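Local coordinates for protein nigritoxine (Vibrio nigripulchritudo, PDB 5M41) that is a bacterial toxin active against crustaceans and insects, with a new fold and a molecular mechanism that remains unclear, at residues N85-P90 against I99-N104; S661-T666 against L714-T719. All coordinates share one frame; numbering follows the deposited sequence.

Contact 1 (N85-P90 against I99-N104); sequences NMFFMP and ILVNLN
F87 lays one face of its ring over the side chain of V101, its hydrogen-bonded partner on the neighbouring antiparallel strand. The CB of V101 stands 3.7 Å from the F87 ring centroid, 20° off the ring normal, a CH-pi contact, while both methyls splay beneath the outer end of the ring and CG1 comes within 3.5 Å of F87 CZ. What puts the ring there is chi1 of 56°, which sets F87 CG between its own backbone N and carbonyl carbon and swings the ring across to the facing strand. M89 and I99 continue this face of the sheet, and M89 SD passes V101 CG2 at 4.1 Å. On the other face of the sheet the ring of F88 lies over the backbone of I99, and the bent end of M86 brings CE to L100 CD1 at 3.9 Å.

Between the two sets of side chains runs the backbone ladder: V101 N donates to F87 O at 3.0 Å and M89 N to I99 O at 2.7 Å, with L103 N to N85 O closing the row. There N102 OD1 accepts from N104 N at 3.0 Å in an Asx turn.

Further out, helix 34-54 packs on M89, I99 and L103. N85 ND2 lies 3.4 Å from N104 CB, yet the amides also bond elsewhere, N85 to Y41, L202 and N130, N102 to S126 and N130, N104 to T201 and D205. The chemistry thus divides the hairpin into an apolar body and a buried amide-rich end, whose polar atoms are satisfied by surrounding helices and loops.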
ATOM      1  N   ASN A  85      18.995 -34.689 -16.615  1.00 34.92           N
ATOM      2  CA  ASN A  85      20.005 -34.090 -15.709  1.00 33.58           C
ATOM      3  C   ASN A  85      21.369 -34.783 -15.692  1.00 33.62           C
ATOM      4  O   ASN A  85      22.200 -34.501 -14.816  1.00 34.93           O
ATOM      5  CB  ASN A  85      19.478 -34.041 -14.271  1.00 33.19           C
ATOM      6  CG  ASN A  85      18.241 -33.148 -14.130  1.00 34.62           C
ATOM      7  OD1 ASN A  85      18.194 -32.043 -14.687  1.00 33.31           O
ATOM      8  ND2 ASN A  85      17.242 -33.618 -13.376  1.00 31.71           N
ATOM      9  N   MET A  86      21.585 -35.719 -16.606  1.00 32.87           N
ATOM     10  CA  MET A  86      22.780 -36.577 -16.544  1.00 33.38           C
ATOM     11  C   MET A  86      23.531 -36.642 -17.840  1.00 34.13           C
ATOM     12  O   MET A  86      22.941 -36.568 -18.935  1.00 34.46           O
ATOM     13  CB  MET A  86      22.388 -38.000 -16.122  1.00 35.29           C
ATOM     14  CG  MET A  86      21.762 -38.081 -14.734  1.00 35.90           C
ATOM     15  SD  MET A  86      21.128 -39.727 -14.341  1.00 39.66           S
ATOM     16  CE  MET A  86      22.648 -40.667 -14.530  1.00 38.30           C
ATOM     17  N   PHE A  87      24.850 -36.762 -17.716  1.00 35.81           N
ATOM     18  CA  PHE A  87      25.742 -36.912 -18.857  1.00 36.21           C
ATOM     19  C   PHE A  87      27.069 -37.462 -18.328  1.00 37.54           C
ATOM     20  O   PHE A  87      27.259 -37.532 -17.126  1.00 38.84           O
ATOM     21  CB  PHE A  87      25.961 -35.569 -19.604  1.00 34.49           C
ATOM     22  CG  PHE A  87      26.482 -34.453 -18.725  1.00 35.17           C
ATOM     23  CD1 PHE A  87      27.860 -34.229 -18.583  1.00 34.49           C
ATOM     24  CD2 PHE A  87      25.594 -33.619 -18.032  1.00 33.94           C
ATOM     25  CE1 PHE A  87      28.347 -33.203 -17.774  1.00 34.91           C
ATOM     26  CE2 PHE A  87      26.089 -32.583 -17.223  1.00 34.52           C
ATOM     27  CZ  PHE A  87      27.453 -32.368 -17.107  1.00 33.92           C
ATOM     28  N   PHE A  88      27.966 -37.847 -19.237  1.00 39.69           N
ATOM     29  CA  PHE A  88      29.294 -38.388 -18.873  1.00 41.34           C
ATOM     30  C   PHE A  88      30.416 -37.551 -19.457  1.00 41.30           C
ATOM     31  O   PHE A  88      30.343 -37.122 -20.622  1.00 40.91           O
ATOM     32  CB  PHE A  88      29.446 -39.812 -19.414  1.00 42.47           C
ATOM     33  CG  PHE A  88      30.512 -40.635 -18.711  1.00 43.46           C
ATOM     34  CD1 PHE A  88      30.280 -41.169 -17.445  1.00 42.76           C
ATOM     35  CD2 PHE A  88      31.709 -40.923 -19.344  1.00 44.15           C
ATOM     36  CE1 PHE A  88      31.245 -41.940 -16.808  1.00 44.46           C
ATOM     37  CE2 PHE A  88      32.687 -41.701 -18.711  1.00 45.08           C
ATOM     38  CZ  PHE A  88      32.439 -42.220 -17.448  1.00 44.35           C
ATOM     39  N   MET A  89      31.459 -37.337 -18.654  1.00 42.06           N
ATOM     40  CA  MET A  89      32.658 -36.666 -19.115  1.00 44.90           C
ATOM     41  C   MET A  89      33.804 -37.693 -19.157  1.00 47.90           C
ATOM     42  O   MET A  89      34.425 -37.985 -18.134  1.00 45.86           O
ATOM     43  CB  MET A  89      33.003 -35.505 -18.193  1.00 46.51           C
ATOM     44  CG  MET A  89      31.806 -34.610 -17.884  1.00 44.53           C
ATOM     45  SD  MET A  89      32.300 -33.282 -16.783  1.00 49.00           S
ATOM     46  CE  MET A  89      33.303 -32.377 -17.960  1.00 47.08           C
ATOM     47  N   PRO A  90      34.055 -38.276 -20.337  1.00 48.33           N
ATOM     48  CA  PRO A  90      35.094 -39.301 -20.434  1.00 51.16           C
ATOM     49  C   PRO A  90      36.459 -38.673 -20.228  1.00 54.62           C
ATOM     50  O   PRO A  90      36.666 -37.504 -20.615  1.00 50.06           O
ATOM     51  CB  PRO A  90      34.949 -39.806 -21.865  1.00 48.92           C
ATOM     52  CG  PRO A  90      34.421 -38.613 -22.614  1.00 47.86           C
ATOM     53  CD  PRO A  90      33.445 -37.997 -21.643  1.00 47.24           C
ATOM     54  N   ILE A  99      33.808 -39.156 -15.558  1.00 46.34           N
ATOM     55  CA  ILE A  99      32.949 -38.591 -14.523  1.00 45.32           C
ATOM     56  C   ILE A  99      31.482 -38.594 -14.957  1.00 43.79           C
ATOM     57  O   ILE A  99      31.151 -38.075 -16.025  1.00 41.94           O
ATOM     58  CB  ILE A  99      33.396 -37.156 -14.157  1.00 46.96           C
ATOM     59  CG1 ILE A  99      34.805 -37.171 -13.529  1.00 48.51           C
ATOM     60  CG2 ILE A  99      32.388 -36.497 -13.218  1.00 45.88           C
ATOM     61  CD1 ILE A  99      35.292 -35.808 -13.087  1.00 49.01           C
ATOM     62  N   LEU A 100      30.639 -39.202 -14.126  1.00 42.41           N
ATOM     63  CA  LEU A 100      29.208 -39.220 -14.302  1.00 42.75           C
ATOM     64  C   LEU A 100      28.647 -38.018 -13.562  1.00 41.94           C
ATOM     65  O   LEU A 100      28.900 -37.866 -12.372  1.00 43.97           O
ATOM     66  CB  LEU A 100      28.615 -40.508 -13.704  1.00 41.74           C
ATOM     67  CG  LEU A 100      27.087 -40.534 -13.652  1.00 40.54           C
ATOM     68  CD1 LEU A 100      26.500 -40.556 -15.067  1.00 38.93           C
ATOM     69  CD2 LEU A 100      26.635 -41.759 -12.875  1.00 39.77           C
ATOM     70  N   VAL A 101      27.917 -37.161 -14.273  1.00 40.51           N
ATOM     71  CA  VAL A 101      27.282 -35.988 -13.655  1.00 37.68           C
ATOM     72  C   VAL A 101      25.766 -36.203 -13.518  1.00 37.63           C
ATOM     73  O   VAL A 101      25.119 -36.698 -14.455  1.00 38.00           O
ATOM     74  CB  VAL A 101      27.594 -34.706 -14.453  1.00 38.20           C
ATOM     75  CG1 VAL A 101      26.879 -33.493 -13.837  1.00 35.45           C
ATOM     76  CG2 VAL A 101      29.123 -34.458 -14.483  1.00 36.90           C
ATOM     77  N   ASN A 102      25.227 -35.868 -12.340  1.00 36.86           N
ATOM     78  CA  ASN A 102      23.792 -35.787 -12.079  1.00 36.87           C
ATOM     79  C   ASN A 102      23.536 -34.408 -11.483  1.00 36.84           C
ATOM     80  O   ASN A 102      23.742 -34.169 -10.287  1.00 36.09           O
ATOM     81  CB  ASN A 102      23.312 -36.893 -11.105  1.00 37.06           C
ATOM     82  CG  ASN A 102      21.801 -36.845 -10.841  1.00 39.21           C
ATOM     83  OD1 ASN A 102      21.079 -35.947 -11.330  1.00 35.61           O
ATOM     84  ND2 ASN A 102      21.313 -37.792 -10.037  1.00 37.20           N
ATOM     85  N   LEU A 103      23.071 -33.491 -12.322  1.00 35.96           N
ATOM     86  CA  LEU A 103      22.897 -32.114 -11.873  1.00 35.12           C
ATOM     87  C   LEU A 103      21.843 -31.976 -10.789  1.00 35.10           C
ATOM     88  O   LEU A 103      21.823 -30.966 -10.071  1.00 36.05           O
ATOM     89  CB  LEU A 103      22.574 -31.190 -13.050  1.00 33.91           C
ATOM     90  CG  LEU A 103      23.598 -31.128 -14.180  1.00 33.89           C
ATOM     91  CD1 LEU A 103      22.983 -30.363 -15.339  1.00 32.90           C
ATOM     92  CD2 LEU A 103      24.910 -30.473 -13.733  1.00 33.95           C
ATOM     93  N   ASN A 104      20.973 -32.978 -10.650  1.00 33.58           N
ATOM     94  CA  ASN A 104      19.895 -32.909  -9.650  1.00 34.10           C
ATOM     95  C   ASN A 104      20.153 -33.738  -8.386  1.00 38.27           C
ATOM     96  O   ASN A 104      19.236 -33.939  -7.586  1.00 38.45           O
ATOM     97  CB  ASN A 104      18.547 -33.321 -10.265  1.00 32.15           C
ATOM     98  CG  ASN A 104      17.364 -32.747  -9.499  1.00 31.81           C
ATOM     99  OD1 ASN A 104      17.411 -31.596  -9.087  1.00 32.85           O
ATOM    100  ND2 ASN A 104      16.314 -33.538  -9.296  1.00 30.80           N
TER

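Contact 2 (S661-T666 against L714-T719); sequences SLTTYT and LDVAST
T663 reaches the carbonyl of L714 twice, through its backbone N and through its hydroxyl. The T663 N to L714 O bond, 2.8 Å long, is nearly straight; T663 OG1 donates to the same L714 O, also at 2.8 Å, from a more bent approach 27° out of the carbonyl plane. Chi1 of 67° makes this possible, since it holds OG1 between the backbone N and carbonyl carbon of T663 and turns it onto L714. The hydroxyl also accepts from Y665 N at 3.2 Å, forming an ST turn, so one side chain both ties the corner at T664 and grips the other segment.

The same rotation sends T663 CG2 toward V716 and T719, where it meets T719 OG1 at 3.7 Å. That second hydroxyl is committed to V716 O, 2.6 Å from T719 OG1, and T719 N approaches the same oxygen from the same face of its plane.

Beyond the corner, Y665 has CG trans to its backbone N (chi1 -175°), and the edge of its ring comes to L714, with CD2 4.0 Å from L714 CB. Helix 739-751 and M722 pack against this tyrosine as well. At the other end V716 N donates to S661 O at 2.9 Å, and V716 CG2 lies beside S661 CB. L662 CD2 touches D715 OD1, while D715 OD2 makes a salt bridge to R652 of the adjacent strand.

The pairing of L662 with D715 is a short antiparallel bridge at the border strand of a six-stranded sheet; the ST turn bends residues 661-666 away just ahead of helix 667-676, and residues 714-719 lead into helix 719-731.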
ATOM      1  N   SER A 661     -25.009  45.717   0.478  1.00 58.43           N
ATOM      2  CA  SER A 661     -25.028  45.586  -0.978  1.00 58.10           C
ATOM      3  C   SER A 661     -24.336  44.267  -1.371  1.00 56.39           C
ATOM      4  O   SER A 661     -23.300  43.910  -0.806  1.00 54.06           O
ATOM      5  CB  SER A 661     -24.333  46.772  -1.655  1.00 58.84           C
ATOM      6  OG  SER A 661     -24.928  47.998  -1.253  1.00 64.46           O
ATOM      7  N   LEU A 662     -24.915  43.565  -2.339  1.00 55.18           N
ATOM      8  CA  LEU A 662     -24.428  42.245  -2.746  1.00 54.65           C
ATOM      9  C   LEU A 662     -23.834  42.281  -4.143  1.00 54.05           C
ATOM     10  O   LEU A 662     -24.235  43.102  -4.975  1.00 54.41           O
ATOM     11  CB  LEU A 662     -25.553  41.204  -2.674  1.00 53.32           C
ATOM     12  CG  LEU A 662     -26.225  41.007  -1.308  1.00 54.22           C
ATOM     13  CD1 LEU A 662     -27.153  39.806  -1.332  1.00 52.87           C
ATOM     14  CD2 LEU A 662     -25.194  40.863  -0.194  1.00 54.44           C
ATOM     15  N   THR A 663     -22.856  41.412  -4.397  1.00 51.45           N
ATOM     16  CA  THR A 663     -22.388  41.210  -5.753  1.00 49.79           C
ATOM     17  C   THR A 663     -23.217  40.083  -6.355  1.00 50.30           C
ATOM     18  O   THR A 663     -24.091  39.530  -5.695  1.00 51.93           O
ATOM     19  CB  THR A 663     -20.917  40.785  -5.797  1.00 50.39           C
ATOM     20  OG1 THR A 663     -20.804  39.482  -5.219  1.00 49.81           O
ATOM     21  CG2 THR A 663     -20.011  41.793  -5.064  1.00 48.40           C
ATOM     22  N   THR A 664     -22.947  39.745  -7.608  1.00 50.01           N
ATOM     23  CA  THR A 664     -23.608  38.620  -8.276  1.00 50.38           C
ATOM     24  C   THR A 664     -22.729  37.356  -8.193  1.00 49.26           C
ATOM     25  O   THR A 664     -23.078  36.312  -8.732  1.00 49.76           O
ATOM     26  CB  THR A 664     -23.850  38.968  -9.752  1.00 52.23           C
ATOM     27  OG1 THR A 664     -22.584  39.292 -10.347  1.00 52.04           O
ATOM     28  CG2 THR A 664     -24.801  40.201  -9.877  1.00 53.96           C
ATOM     29  N   TYR A 665     -21.590  37.460  -7.514  1.00 49.00           N
ATOM     30  CA  TYR A 665     -20.702  36.315  -7.275  1.00 49.73           C
ATOM     31  C   TYR A 665     -21.263  35.450  -6.160  1.00 48.28           C
ATOM     32  O   TYR A 665     -21.623  35.957  -5.095  1.00 50.81           O
ATOM     33  CB  TYR A 665     -19.304  36.796  -6.883  1.00 48.65           C
ATOM     34  CG  TYR A 665     -18.278  35.699  -6.736  1.00 45.75           C
ATOM     35  CD1 TYR A 665     -17.642  35.172  -7.868  1.00 47.34           C
ATOM     36  CD2 TYR A 665     -17.888  35.223  -5.471  1.00 44.74           C
ATOM     37  CE1 TYR A 665     -16.685  34.181  -7.759  1.00 43.28           C
ATOM     38  CE2 TYR A 665     -16.915  34.222  -5.350  1.00 43.87           C
ATOM     39  CZ  TYR A 665     -16.325  33.709  -6.510  1.00 43.61           C
ATOM     40  OH  TYR A 665     -15.360  32.735  -6.465  1.00 42.18           O
ATOM     41  N   THR A 666     -21.346  34.148  -6.404  1.00 47.52           N
ATOM     42  CA  THR A 666     -22.022  33.261  -5.457  1.00 47.36           C
ATOM     43  C   THR A 666     -21.025  32.343  -4.767  1.00 46.92           C
ATOM     44  O   THR A 666     -19.928  32.112  -5.287  1.00 45.94           O
ATOM     45  CB  THR A 666     -23.057  32.372  -6.166  1.00 48.32           C
ATOM     46  OG1 THR A 666     -22.360  31.448  -7.011  1.00 49.67           O
ATOM     47  CG2 THR A 666     -24.040  33.226  -7.011  1.00 49.29           C
ATOM     48  N   LEU A 714     -21.674  37.061  -2.473  1.00 46.50           N
ATOM     49  CA  LEU A 714     -20.591  37.750  -1.779  1.00 46.30           C
ATOM     50  C   LEU A 714     -20.981  39.224  -1.564  1.00 45.90           C
ATOM     51  O   LEU A 714     -21.467  39.853  -2.501  1.00 45.22           O
ATOM     52  CB  LEU A 714     -19.305  37.647  -2.613  1.00 44.50           C
ATOM     53  CG  LEU A 714     -18.020  38.323  -2.105  1.00 45.24           C
ATOM     54  CD1 LEU A 714     -17.351  37.466  -1.042  1.00 42.92           C
ATOM     55  CD2 LEU A 714     -17.045  38.522  -3.257  1.00 43.95           C
ATOM     56  N   ASP A 715     -20.785  39.745  -0.343  1.00 45.73           N
ATOM     57  CA  ASP A 715     -20.973  41.176  -0.039  1.00 49.20           C
ATOM     58  C   ASP A 715     -20.076  42.012  -0.917  1.00 48.86           C
ATOM     59  O   ASP A 715     -18.913  41.652  -1.145  1.00 46.86           O
ATOM     60  CB  ASP A 715     -20.579  41.535   1.407  1.00 49.96           C
ATOM     61  CG  ASP A 715     -21.514  40.981   2.428  1.00 53.81           C
ATOM     62  OD1 ASP A 715     -22.475  40.275   2.036  1.00 56.56           O
ATOM     63  OD2 ASP A 715     -21.276  41.240   3.634  1.00 51.54           O
ATOM     64  N   VAL A 716     -20.586  43.160  -1.348  1.00 48.43           N
ATOM     65  CA  VAL A 716     -19.745  44.110  -2.070  1.00 50.63           C
ATOM     66  C   VAL A 716     -18.493  44.420  -1.225  1.00 52.08           C
ATOM     67  O   VAL A 716     -17.362  44.505  -1.760  1.00 51.07           O
ATOM     68  CB  VAL A 716     -20.534  45.388  -2.451  1.00 53.51           C
ATOM     69  CG1 VAL A 716     -19.599  46.527  -2.847  1.00 54.20           C
ATOM     70  CG2 VAL A 716     -21.508  45.085  -3.590  1.00 52.02           C
ATOM     71  N   ALA A 717     -18.687  44.541   0.089  1.00 48.57           N
ATOM     72  CA  ALA A 717     -17.598  44.900   1.009  1.00 49.91           C
ATOM     73  C   ALA A 717     -16.484  43.831   1.074  1.00 51.24           C
ATOM     74  O   ALA A 717     -15.337  44.138   1.422  1.00 52.67           O
ATOM     75  CB  ALA A 717     -18.144  45.218   2.404  1.00 48.25           C
ATOM     76  N   SER A 718     -16.822  42.585   0.737  1.00 48.93           N
ATOM     77  CA  SER A 718     -15.838  41.503   0.719  1.00 47.86           C
ATOM     78  C   SER A 718     -15.079  41.366  -0.628  1.00 50.36           C
ATOM     79  O   SER A 718     -14.167  40.534  -0.748  1.00 50.42           O
ATOM     80  CB  SER A 718     -16.537  40.191   1.036  1.00 45.03           C
ATOM     81  OG  SER A 718     -17.029  40.188   2.358  1.00 45.13           O
ATOM     82  N   THR A 719     -15.470  42.155  -1.630  1.00 49.37           N
ATOM     83  CA  THR A 719     -14.907  42.049  -2.989  1.00 48.10           C
ATOM     84  C   THR A 719     -13.381  41.947  -3.033  1.00 49.96           C
ATOM     85  O   THR A 719     -12.831  40.971  -3.567  1.00 48.93           O
ATOM     86  CB  THR A 719     -15.338  43.231  -3.873  1.00 48.96           C
ATOM     87  OG1 THR A 719     -16.759  43.217  -3.988  1.00 49.17           O
ATOM     88  CG2 THR A 719     -14.693  43.135  -5.325  1.00 49.06           C
TER

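Overall arrangement
Contacts 1 and 2 lie on opposite sides of the centre of this elongated chain, their centres 91 Å apart and their nearest atoms about 72 Å apart. They come in series: the hairpin of contact 1 closes long before residues 661-666 begin. Contact 1 joins neighbouring strands, 86-90 and 98-102, inside the N-terminal five-stranded antiparallel sheet, whereas contact 2 brings together chain sections 48 residues apart at their closest ends, at strand 713-715, an outermost strand of a C-terminal six-stranded sheet. The two contacts share no sheet or helix. One is thus a local hairpin and the other a longer-range closure, each belonging to a separate part of the toxin.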